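Local coordinates for protein putative fructose-bisphosphate aldolase (Coccidioides immitis, PDB 3PM6) that is a putative class II fructose-bisphosphate aldolase, a zinc-binding enzyme of the TIM-barrel clan built on a closed eight-stranded parallel barrel, at residues A[89-94]-A[116-121]; A[127-132]-A[178-183]; A[146-151]-A[185-190]; A[170-175]-A[212-217]. One frame throughout, in Å; residues are numbered along the deposited sequence.

Contact 1: A[89-94]-A[116-121]. With ZN (zinc ion), chain S.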
# COMPACT_ATOMS: atom_id res chain seq x y z
N LEU A 89 14.92 1.40 -4.40
CA LEU A 89 15.21 0.45 -3.31
C LEU A 89 16.40 0.90 -2.49
O LEU A 89 17.55 0.88 -2.97
CB LEU A 89 15.43 -0.98 -3.84
CG LEU A 89 15.59 -2.14 -2.84
CD1 LEU A 89 14.36 -2.40 -1.91
CD2 LEU A 89 15.97 -3.42 -3.62
N ASP A 90 16.16 1.30 -1.25
CA ASP A 90 17.26 1.80 -0.40
C ASP A 90 17.92 0.64 0.36
O ASP A 90 17.24 -0.35 0.67
CB ASP A 90 16.67 2.85 0.56
CG ASP A 90 17.71 3.64 1.34
OD1 ASP A 90 18.90 3.74 0.92
OD2 ASP A 90 17.31 4.16 2.41
N HIS A 91 19.22 0.76 0.66
CA HIS A 91 19.92 -0.22 1.53
C HIS A 91 19.65 -1.68 1.20
O HIS A 91 19.36 -2.49 2.07
CB HIS A 91 19.66 0.11 3.00
CG HIS A 91 20.25 1.43 3.36
ND1 HIS A 91 21.59 1.68 3.19
CD2 HIS A 91 19.69 2.61 3.70
CE1 HIS A 91 21.84 2.94 3.49
NE2 HIS A 91 20.70 3.52 3.79
N ALA A 92 19.73 -2.03 -0.06
CA ALA A 92 19.69 -3.40 -0.41
C ALA A 92 21.08 -3.96 -0.14
O ALA A 92 22.03 -3.61 -0.85
CB ALA A 92 19.30 -3.53 -1.89
N GLN A 93 21.21 -4.80 0.88
CA GLN A 93 22.53 -5.21 1.35
C GLN A 93 22.83 -6.68 1.11
O GLN A 93 23.78 -7.22 1.69
CB GLN A 93 22.74 -4.84 2.84
CG GLN A 93 22.55 -3.33 3.12
CD GLN A 93 22.78 -2.98 4.60
OE1 GLN A 93 22.68 -3.85 5.48
NE2 GLN A 93 23.08 -1.71 4.87
N ASP A 94 22.05 -7.28 0.22
CA ASP A 94 22.11 -8.71 -0.09
C ASP A 94 21.97 -8.88 -1.61
O ASP A 94 20.96 -8.50 -2.17
CB ASP A 94 20.94 -9.42 0.61
CG ASP A 94 20.99 -10.97 0.47
OD1 ASP A 94 21.45 -11.54 -0.57
OD2 ASP A 94 20.53 -11.64 1.43
N SER A 116 15.49 2.70 -9.61
CA SER A 116 16.87 2.72 -9.13
C SER A 116 17.02 1.87 -7.90
O SER A 116 16.04 1.60 -7.20
CB SER A 116 17.36 4.15 -8.84
OG SER A 116 16.50 4.84 -7.96
N ILE A 117 18.23 1.42 -7.62
CA ILE A 117 18.39 0.52 -6.49
C ILE A 117 19.68 0.92 -5.84
O ILE A 117 20.64 1.22 -6.53
CB ILE A 117 18.48 -0.95 -6.98
CG1 ILE A 117 17.15 -1.41 -7.59
CG2 ILE A 117 19.02 -1.92 -5.88
CD1 ILE A 117 17.19 -2.89 -8.14
N MET A 118 19.71 0.93 -4.52
CA MET A 118 20.95 1.15 -3.86
C MET A 118 21.67 -0.17 -3.65
O MET A 118 21.24 -0.97 -2.83
CB MET A 118 20.79 1.91 -2.52
CG MET A 118 22.12 2.13 -1.84
SD MET A 118 21.95 2.72 -0.13
CE MET A 118 23.70 3.17 0.13
N VAL A 119 22.77 -0.39 -4.37
CA VAL A 119 23.59 -1.60 -4.18
C VAL A 119 24.53 -1.30 -3.03
O VAL A 119 25.61 -0.75 -3.24
CB VAL A 119 24.39 -1.98 -5.47
CG1 VAL A 119 25.14 -3.26 -5.27
CG2 VAL A 119 23.43 -2.06 -6.68
N ASP A 120 24.09 -1.61 -1.82
CA ASP A 120 24.76 -1.22 -0.60
C ASP A 120 25.57 -2.41 -0.09
O ASP A 120 25.07 -3.22 0.70
CB ASP A 120 23.72 -0.81 0.48
CG ASP A 120 24.37 -0.35 1.77
OD1 ASP A 120 25.62 -0.36 1.79
OD2 ASP A 120 23.68 0.07 2.73
N MET A 121 26.81 -2.53 -0.55
CA MET A 121 27.68 -3.62 -0.10
C MET A 121 28.69 -3.16 0.95
O MET A 121 29.78 -3.74 1.12
CB MET A 121 28.39 -4.21 -1.33
CG MET A 121 27.38 -4.77 -2.39
SD MET A 121 26.50 -6.24 -1.79
CE MET A 121 24.78 -5.79 -1.98
ZN ZN S . 20.67 5.51 4.50

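Contact 2: A[127-132]-A[178-183]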
# COMPACT_ATOMS: atom_id res chain seq x y z
N GLU A 127 37.21 -4.23 -0.98
CA GLU A 127 37.46 -4.94 -2.24
C GLU A 127 36.25 -5.84 -2.63
O GLU A 127 35.87 -5.93 -3.78
CB GLU A 127 38.78 -5.73 -2.13
CG GLU A 127 40.06 -4.85 -1.89
CD GLU A 127 40.39 -4.49 -0.39
OE1 GLU A 127 39.73 -4.96 0.60
OE2 GLU A 127 41.34 -3.70 -0.22
N GLU A 128 35.63 -6.47 -1.64
CA GLU A 128 34.41 -7.23 -1.87
C GLU A 128 33.23 -6.32 -2.25
O GLU A 128 32.45 -6.64 -3.16
CB GLU A 128 34.10 -8.09 -0.63
CG GLU A 128 32.89 -9.01 -0.77
CD GLU A 128 33.16 -10.23 -1.65
OE1 GLU A 128 34.16 -10.28 -2.40
OE2 GLU A 128 32.34 -11.15 -1.58
N ASN A 129 33.09 -5.21 -1.55
CA ASN A 129 32.10 -4.18 -1.87
C ASN A 129 32.26 -3.78 -3.35
O ASN A 129 31.28 -3.80 -4.11
CB ASN A 129 32.31 -3.00 -0.88
CG ASN A 129 31.34 -1.83 -1.06
OD1 ASN A 129 30.59 -1.72 -2.05
ND2 ASN A 129 31.41 -0.88 -0.08
N LEU A 130 33.48 -3.49 -3.80
CA LEU A 130 33.69 -3.12 -5.21
C LEU A 130 33.29 -4.24 -6.15
O LEU A 130 32.62 -3.99 -7.17
CB LEU A 130 35.14 -2.79 -5.51
CG LEU A 130 35.63 -1.42 -5.14
CD1 LEU A 130 37.14 -1.52 -5.22
CD2 LEU A 130 35.07 -0.35 -6.11
N ARG A 131 33.70 -5.47 -5.78
CA ARG A 131 33.47 -6.66 -6.60
C ARG A 131 31.99 -6.93 -6.79
O ARG A 131 31.51 -7.06 -7.91
CB ARG A 131 34.16 -7.89 -5.98
CG ARG A 131 34.22 -9.12 -6.90
CD ARG A 131 34.71 -10.40 -6.19
NE ARG A 131 33.80 -10.86 -5.13
CZ ARG A 131 32.68 -11.53 -5.35
NH1 ARG A 131 32.29 -11.83 -6.58
NH2 ARG A 131 31.94 -11.92 -4.34
N LEU A 132 31.27 -7.06 -5.68
CA LEU A 132 29.84 -7.28 -5.76
C LEU A 132 29.12 -6.08 -6.43
O LEU A 132 28.22 -6.29 -7.24
CB LEU A 132 29.25 -7.54 -4.37
CG LEU A 132 29.71 -8.82 -3.68
CD1 LEU A 132 29.40 -8.71 -2.17
CD2 LEU A 132 29.09 -10.08 -4.36
N GLU A 178 36.54 7.34 -6.74
CA GLU A 178 37.05 7.04 -8.10
C GLU A 178 36.98 5.56 -8.42
O GLU A 178 36.49 5.19 -9.48
CB GLU A 178 38.50 7.54 -8.26
CG GLU A 178 38.64 9.02 -8.62
CD GLU A 178 40.01 9.61 -8.26
OE1 GLU A 178 41.00 8.82 -8.23
OE2 GLU A 178 40.10 10.84 -7.99
N GLU A 179 37.48 4.71 -7.51
CA GLU A 179 37.35 3.25 -7.70
C GLU A 179 35.89 2.86 -7.95
O GLU A 179 35.61 2.05 -8.83
CB GLU A 179 37.94 2.41 -6.53
CG GLU A 179 39.36 2.86 -6.02
CD GLU A 179 39.95 2.00 -4.85
OE1 GLU A 179 40.39 2.55 -3.77
OE2 GLU A 179 40.01 0.77 -5.04
N PHE A 180 34.95 3.44 -7.20
CA PHE A 180 33.53 3.07 -7.37
C PHE A 180 32.90 3.60 -8.66
O PHE A 180 32.05 2.92 -9.27
CB PHE A 180 32.70 3.40 -6.13
CG PHE A 180 32.73 2.32 -5.10
CD1 PHE A 180 31.75 1.35 -5.08
CD2 PHE A 180 33.75 2.27 -4.16
CE1 PHE A 180 31.79 0.35 -4.15
CE2 PHE A 180 33.79 1.26 -3.22
CZ PHE A 180 32.82 0.31 -3.20
N VAL A 181 33.33 4.78 -9.10
CA VAL A 181 32.86 5.34 -10.40
C VAL A 181 33.12 4.36 -11.58
O VAL A 181 32.30 4.26 -12.49
CB VAL A 181 33.52 6.73 -10.67
CG1 VAL A 181 33.44 7.12 -12.15
CG2 VAL A 181 32.89 7.83 -9.82
N ALA A 182 34.25 3.66 -11.55
CA ALA A 182 34.59 2.66 -12.59
C ALA A 182 33.66 1.45 -12.60
O ALA A 182 33.63 0.69 -13.57
CB ALA A 182 36.06 2.20 -12.47
N THR A 183 32.89 1.24 -11.52
CA THR A 183 31.93 0.13 -11.50
C THR A 183 30.73 0.44 -12.36
O THR A 183 29.95 -0.44 -12.62
CB THR A 183 31.39 -0.21 -10.09
OG1 THR A 183 30.74 0.94 -9.54
CG2 THR A 183 32.50 -0.66 -9.17

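Contact 3: A[146-151]-A[185-190]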
# COMPACT_ATOMS: atom_id res chain seq x y z
N ALA A 146 18.88 2.21 -12.69
CA ALA A 146 19.97 3.02 -12.21
C ALA A 146 20.42 2.56 -10.80
O ALA A 146 19.68 1.86 -10.10
CB ALA A 146 19.53 4.47 -12.16
N THR A 147 21.63 2.92 -10.38
CA THR A 147 22.20 2.35 -9.15
C THR A 147 22.96 3.35 -8.31
O THR A 147 23.51 4.31 -8.82
CB THR A 147 23.15 1.15 -9.40
OG1 THR A 147 24.24 1.57 -10.19
CG2 THR A 147 22.46 0.00 -10.09
N GLU A 148 22.98 3.10 -7.02
CA GLU A 148 23.68 3.93 -6.05
C GLU A 148 24.53 2.95 -5.29
O GLU A 148 24.08 1.84 -5.04
CB GLU A 148 22.67 4.59 -5.11
CG GLU A 148 23.24 5.35 -3.92
CD GLU A 148 22.14 5.95 -3.04
OE1 GLU A 148 21.13 6.46 -3.59
OE2 GLU A 148 22.28 5.91 -1.80
N ALA A 149 25.73 3.36 -4.91
CA ALA A 149 26.62 2.55 -4.11
C ALA A 149 27.25 3.39 -3.02
O ALA A 149 27.18 4.62 -3.05
CB ALA A 149 27.68 1.91 -4.99
N GLU A 150 27.80 2.70 -2.02
CA GLU A 150 28.41 3.36 -0.86
C GLU A 150 29.91 3.11 -0.77
O GLU A 150 30.36 2.04 -0.29
CB GLU A 150 27.74 2.88 0.42
CG GLU A 150 28.22 3.59 1.69
CD GLU A 150 27.33 3.24 2.89
OE1 GLU A 150 26.10 3.27 2.77
OE2 GLU A 150 27.87 2.96 3.97
N PRO A 151 30.71 4.09 -1.17
CA PRO A 151 32.18 3.90 -1.16
C PRO A 151 32.71 4.17 0.23
O PRO A 151 33.54 5.07 0.43
CB PRO A 151 32.67 4.98 -2.12
CG PRO A 151 31.63 6.04 -2.08
CD PRO A 151 30.34 5.44 -1.60
N ILE A 185 28.30 2.69 -11.45
CA ILE A 185 27.19 3.23 -10.62
C ILE A 185 26.80 4.60 -11.12
O ILE A 185 27.60 5.24 -11.75
CB ILE A 185 27.62 3.46 -9.18
CG1 ILE A 185 28.78 4.44 -9.18
CG2 ILE A 185 27.92 2.15 -8.52
CD1 ILE A 185 29.55 4.48 -7.93
N ASN A 186 25.59 5.06 -10.83
CA ASN A 186 25.18 6.40 -11.21
C ASN A 186 25.36 7.39 -10.07
O ASN A 186 25.75 8.53 -10.30
CB ASN A 186 23.74 6.41 -11.67
CG ASN A 186 23.50 5.45 -12.82
OD1 ASN A 186 22.91 4.36 -12.64
ND2 ASN A 186 23.99 5.83 -14.01
N TRP A 187 25.05 6.95 -8.84
CA TRP A 187 25.11 7.80 -7.65
C TRP A 187 25.98 7.19 -6.55
O TRP A 187 26.11 5.98 -6.48
CB TRP A 187 23.70 8.04 -7.10
CG TRP A 187 22.68 8.37 -8.16
CD1 TRP A 187 22.87 9.13 -9.28
CD2 TRP A 187 21.29 8.02 -8.15
NE1 TRP A 187 21.69 9.22 -10.01
CE2 TRP A 187 20.72 8.54 -9.33
CE3 TRP A 187 20.49 7.29 -7.28
CZ2 TRP A 187 19.38 8.38 -9.64
CZ3 TRP A 187 19.15 7.12 -7.59
CH2 TRP A 187 18.61 7.66 -8.76
N LEU A 188 26.58 8.03 -5.71
CA LEU A 188 27.45 7.62 -4.62
C LEU A 188 26.92 8.18 -3.31
O LEU A 188 26.51 9.32 -3.26
CB LEU A 188 28.88 8.15 -4.83
CG LEU A 188 29.87 7.39 -5.72
CD1 LEU A 188 31.25 8.02 -5.67
CD2 LEU A 188 29.98 5.93 -5.30
N ALA A 189 26.93 7.35 -2.25
CA ALA A 189 26.51 7.73 -0.91
C ALA A 189 27.76 7.82 -0.07
O ALA A 189 28.27 6.79 0.40
CB ALA A 189 25.57 6.66 -0.33
N PRO A 190 28.31 9.03 0.09
CA PRO A 190 29.58 9.05 0.80
C PRO A 190 29.41 8.98 2.32
O PRO A 190 28.42 9.44 2.86
CB PRO A 190 30.23 10.39 0.38
CG PRO A 190 29.03 11.31 -0.09
CD PRO A 190 27.99 10.31 -0.61

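Contact 4: A[170-175]-A[212-217]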
# COMPACT_ATOMS: atom_id res chain seq x y z
N VAL A 170 33.99 3.49 8.10
CA VAL A 170 34.97 3.78 7.04
C VAL A 170 34.51 5.04 6.29
O VAL A 170 33.51 5.03 5.54
CB VAL A 170 35.19 2.60 6.02
CG1 VAL A 170 36.26 2.98 4.95
CG2 VAL A 170 35.60 1.30 6.72
N LEU A 171 35.27 6.12 6.52
CA LEU A 171 35.14 7.39 5.81
C LEU A 171 35.53 7.35 4.35
O LEU A 171 36.53 6.72 3.96
CB LEU A 171 35.94 8.49 6.53
CG LEU A 171 35.50 8.80 7.97
CD1 LEU A 171 36.38 9.92 8.59
CD2 LEU A 171 33.99 9.17 8.04
N THR A 172 34.79 8.06 3.52
CA THR A 172 35.01 7.98 2.07
C THR A 172 36.13 8.91 1.62
O THR A 172 36.13 10.08 1.99
CB THR A 172 33.72 8.33 1.30
OG1 THR A 172 32.70 7.36 1.59
CG2 THR A 172 33.99 8.35 -0.16
N THR A 173 37.06 8.40 0.82
CA THR A 173 38.09 9.22 0.20
C THR A 173 37.75 9.45 -1.25
O THR A 173 36.97 8.70 -1.84
CB THR A 173 39.49 8.54 0.29
OG1 THR A 173 39.45 7.26 -0.37
CG2 THR A 173 39.90 8.36 1.77
N PRO A 174 38.34 10.51 -1.86
CA PRO A 174 38.23 10.65 -3.31
C PRO A 174 38.72 9.41 -4.05
O PRO A 174 38.14 9.05 -5.07
CB PRO A 174 39.16 11.85 -3.63
CG PRO A 174 39.13 12.64 -2.41
CD PRO A 174 39.03 11.66 -1.26
N GLU A 175 39.76 8.75 -3.55
CA GLU A 175 40.31 7.61 -4.28
C GLU A 175 39.33 6.42 -4.28
O GLU A 175 39.08 5.82 -5.34
CB GLU A 175 41.73 7.22 -3.82
N GLN A 212 33.63 18.07 -0.06
CA GLN A 212 34.01 18.86 -1.27
C GLN A 212 35.12 18.14 -2.05
O GLN A 212 35.03 18.05 -3.27
CB GLN A 212 34.31 20.36 -0.96
CG GLN A 212 34.68 21.33 -2.19
CD GLN A 212 33.73 21.33 -3.46
OE1 GLN A 212 34.16 20.98 -4.55
NE2 GLN A 212 32.50 21.76 -3.32
N ARG A 213 36.09 17.56 -1.35
CA ARG A 213 37.17 16.77 -1.97
C ARG A 213 36.62 15.63 -2.83
O ARG A 213 37.08 15.40 -3.96
CB ARG A 213 38.14 16.18 -0.91
CG ARG A 213 39.33 17.06 -0.62
CD ARG A 213 40.18 16.56 0.51
NE ARG A 213 40.54 17.70 1.34
CZ ARG A 213 40.28 17.81 2.64
NH1 ARG A 213 39.70 16.79 3.27
NH2 ARG A 213 40.63 18.91 3.30
N ILE A 214 35.62 14.94 -2.30
CA ILE A 214 34.86 13.93 -3.04
C ILE A 214 34.16 14.52 -4.26
O ILE A 214 34.27 14.01 -5.37
CB ILE A 214 33.85 13.21 -2.11
CG1 ILE A 214 34.60 12.50 -0.97
CG2 ILE A 214 32.90 12.25 -2.91
CD1 ILE A 214 33.75 12.15 0.18
N ASN A 215 33.45 15.62 -4.04
CA ASN A 215 32.70 16.26 -5.08
C ASN A 215 33.64 16.69 -6.21
O ASN A 215 33.39 16.44 -7.41
CB ASN A 215 31.99 17.45 -4.49
CG ASN A 215 31.11 18.13 -5.47
OD1 ASN A 215 30.48 17.48 -6.28
ND2 ASN A 215 31.07 19.45 -5.43
N GLU A 216 34.75 17.30 -5.82
CA GLU A 216 35.74 17.78 -6.78
C GLU A 216 36.29 16.62 -7.61
O GLU A 216 36.49 16.76 -8.82
CB GLU A 216 36.85 18.50 -6.02
CG GLU A 216 37.77 19.30 -6.88
CD GLU A 216 37.14 20.57 -7.36
OE1 GLU A 216 36.15 21.00 -6.73
OE2 GLU A 216 37.61 21.12 -8.38
N ALA A 217 36.52 15.46 -6.99
CA ALA A 217 37.11 14.34 -7.72
C ALA A 217 36.12 13.66 -8.65
O ALA A 217 36.47 13.29 -9.74
CB ALA A 217 37.77 13.33 -6.78

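Contact 1: A[89-94]-A[116-121]
Met118 runs out along His91 and sets its sulfur over one face of the imidazole, SD lying 3.8 Å from the ring centroid. The chain is fully stretched, with CG anti to the backbone N (chi1 180°), and this carries the sulfur across to strand 89-92. There SD also receives a weak hydrogen bond from His91 N and touches Asp90 OD1, which lies over the same face of the imidazole. Asp120 works from the ring edge: its OD2, in the ring plane, accepts a nearly straight bond of 2.7 Å from His91 ND1, which meets it on the anti side, tilted 28° from the carboxylate plane. Gln93 NE2 binds the same oxygen at 2.8 Å, from the opposite face of the carboxylate, with the amide turned almost perpendicular to it. OD2 is thus gripped twice, while OD1 is hydrogen-bonded to Ser122 OG. His91 ND1 on the carboxylate and NE2 on the zinc ion, at 2.1 Å, together probably fix the rotation of the ring. Behind the polar layer Leu89 lies alongside Ile117, pointing the same way, CD2 to CG2 at 4.1 Å, on the face covered by helix 95-103. The backbones run parallel, Leu89 O taking Met118 N at 2.7 Å, and the register slips by one residue between Leu89 and Ala92, a beta bulge spanning Asp90 and His91. His196 and His227 complete the metal site. A His-carboxylate hydrogen bond behind a zinc ligand, at the C-terminal ends of adjacent parallel TIM-barrel strands, is consistent with the metal site of a class II aldolase.

Contact 2: A[127-132]-A[178-183]
Leu130 sets one methyl, CD2, over the centre of the Phe180 ring, 3.5 Å from the centroid and 9° off the ring normal, a well-formed CH-pi contact. The leucine takes the largest share of the burial. Its CG stands anti to the carbonyl carbon (chi1 -81°), and the fork there sends CD2 to the ring and CD1 to Glu179, so that the two methyls serve different neighbours. CD2 also meets the backbone carbonyl of Glu179 and the CG2 methyl of Thr183, while CD1 comes to 3.7 Å from Glu179 OE2. The Glu179 side chain crosses that of Leu130 at about a right angle, its charge answered by a salt bridge to Lys126. Asn129 approaches the same phenyl group differently: OD1 sits at the edge, close to the ring plane, 3.2 Å from Phe180 CE1, where the weakly positive C-H edge probably suits a carbonyl oxygen. The amide plane is turned 65° from the ring. Its other end, ND2, is hydrogen-bonded to Glu150 O, which helps fix the way round of the amide. No hydrogen bond joins the two segments, so apolar contact and shape carry the fit. The contact packs the beginning of helix 126-141 against the C-terminal part of helix 174-181, successive members of the barrel's outer layer, with Phe180 reaching inward to Pro151 just beyond strand 146-149 and Thr133 of helix 126-141 also touching the ring.

Contact 3: A[146-151]-A[185-190]
Asn186 reaches back to Ala146 and Thr147 where the two strands begin to pair. Its OD1 accepts Thr147 N at 3.0 Å, in the carbonyl plane on a lone pair, and so stands in for a backbone acceptor. Thr147 O returns the grip by accepting from both Asn186 N and Trp187 N. Further along, the parallel ladder passes through Ala149 N to Trp187 O and closes with Ala189 N to Ala149 O at 2.9 Å. The tight part lies on the side facing the helices: Ala149 CB presses on Ile185 CG2 at 3.5 Å, and Pro151 CG meets Leu188 CD2 at 3.6 Å, the proline crossing the leucine obliquely. On the other face Glu148 and Trp187 touch more loosely. The carboxylate comes near the indole plane at its edge, OE1 to CE3 3.8 Å, with the two planes 51° apart, and across the pair OE2 touches the methyl of Ala189. Asn186 is partly exposed, the least buried residue here. Extended from a CG anti to the backbone N (chi1 172°), the Glu148 side chain projects from its strand to polar partners beyond the pair: OE1 forms a salt bridge with Lys247, and OE2 is hydrogen-bonded to His227. Since His227 binds the zinc ion, Glu148 is a second-shell residue that probably helps orient this ligand, and its buried negative charge, balanced by the lysine, would probably polarise that imidazole.

Contact 4: A[170-175]-A[212-217]
With CG1 anti to the carbonyl carbon (chi1 -61°) and CD1 extended beyond it (chi2 162°), Ile214 sends its delta methyl to Thr172; there OG1 stands anti to the carbonyl carbon (chi1 -64°), which leaves CG2 anti to the backbone N, where it meets the methyl. The setting is the outer helical layer of a TIM barrel, where the loop leading into helix 174-181 and that helix's first turn lie against helix 208-218. Thr172 CG2 and Ile214 CD1 meet at 3.8 Å, the side chains crossing at about a right angle, and CD1 also rests 3.6 Å from Thr172 O. That oxygen is hydrogen-bonded to Arg210, and the threonine hydroxyl points elsewhere, to Pro151 O and Ala191 N, so the residue shows its apolar branch to the isoleucine while its polar atoms are tied to the barrel side and to helix 208-218. Thr173 is the N-cap of helix 174-181, its OG1 capping Glu176 N. Next comes Pro174, whose rigid ring, partly exposed, packs against helix 208-218. Its CG approaches Arg213 O at 3.8 Å and the CB of Arg213 at 4.0 Å, but the arginine then bends at chi3 and its guanidinium leads away. No hydrogen bond crosses between the segments. One turn beyond Arg213 the helix offers only a methyl: Ala217 CB sits 3.7 Å from Pro174 CB.

From the N terminus, contact 1 comes first: it closes the loop holding helix 95-103 by pairing strands 85-92 and 116-119, and it ends before the others begin. Contact 2 then joins helix 126-141 to helix 174-181, contact 3 pairs the strands on either side of helix 174-181, and contact 4 ties the entry to that helix to helix 208-218. The last three cross one another along the chain, and none nests inside another. Contacts 1 and 3 meet in the barrel wall, where strands 116-119 and 146-149 are neighbours, with Val119 N 2.7 Å from Glu148 O. Contacts 2 and 4 share helix 174-181 on the outside.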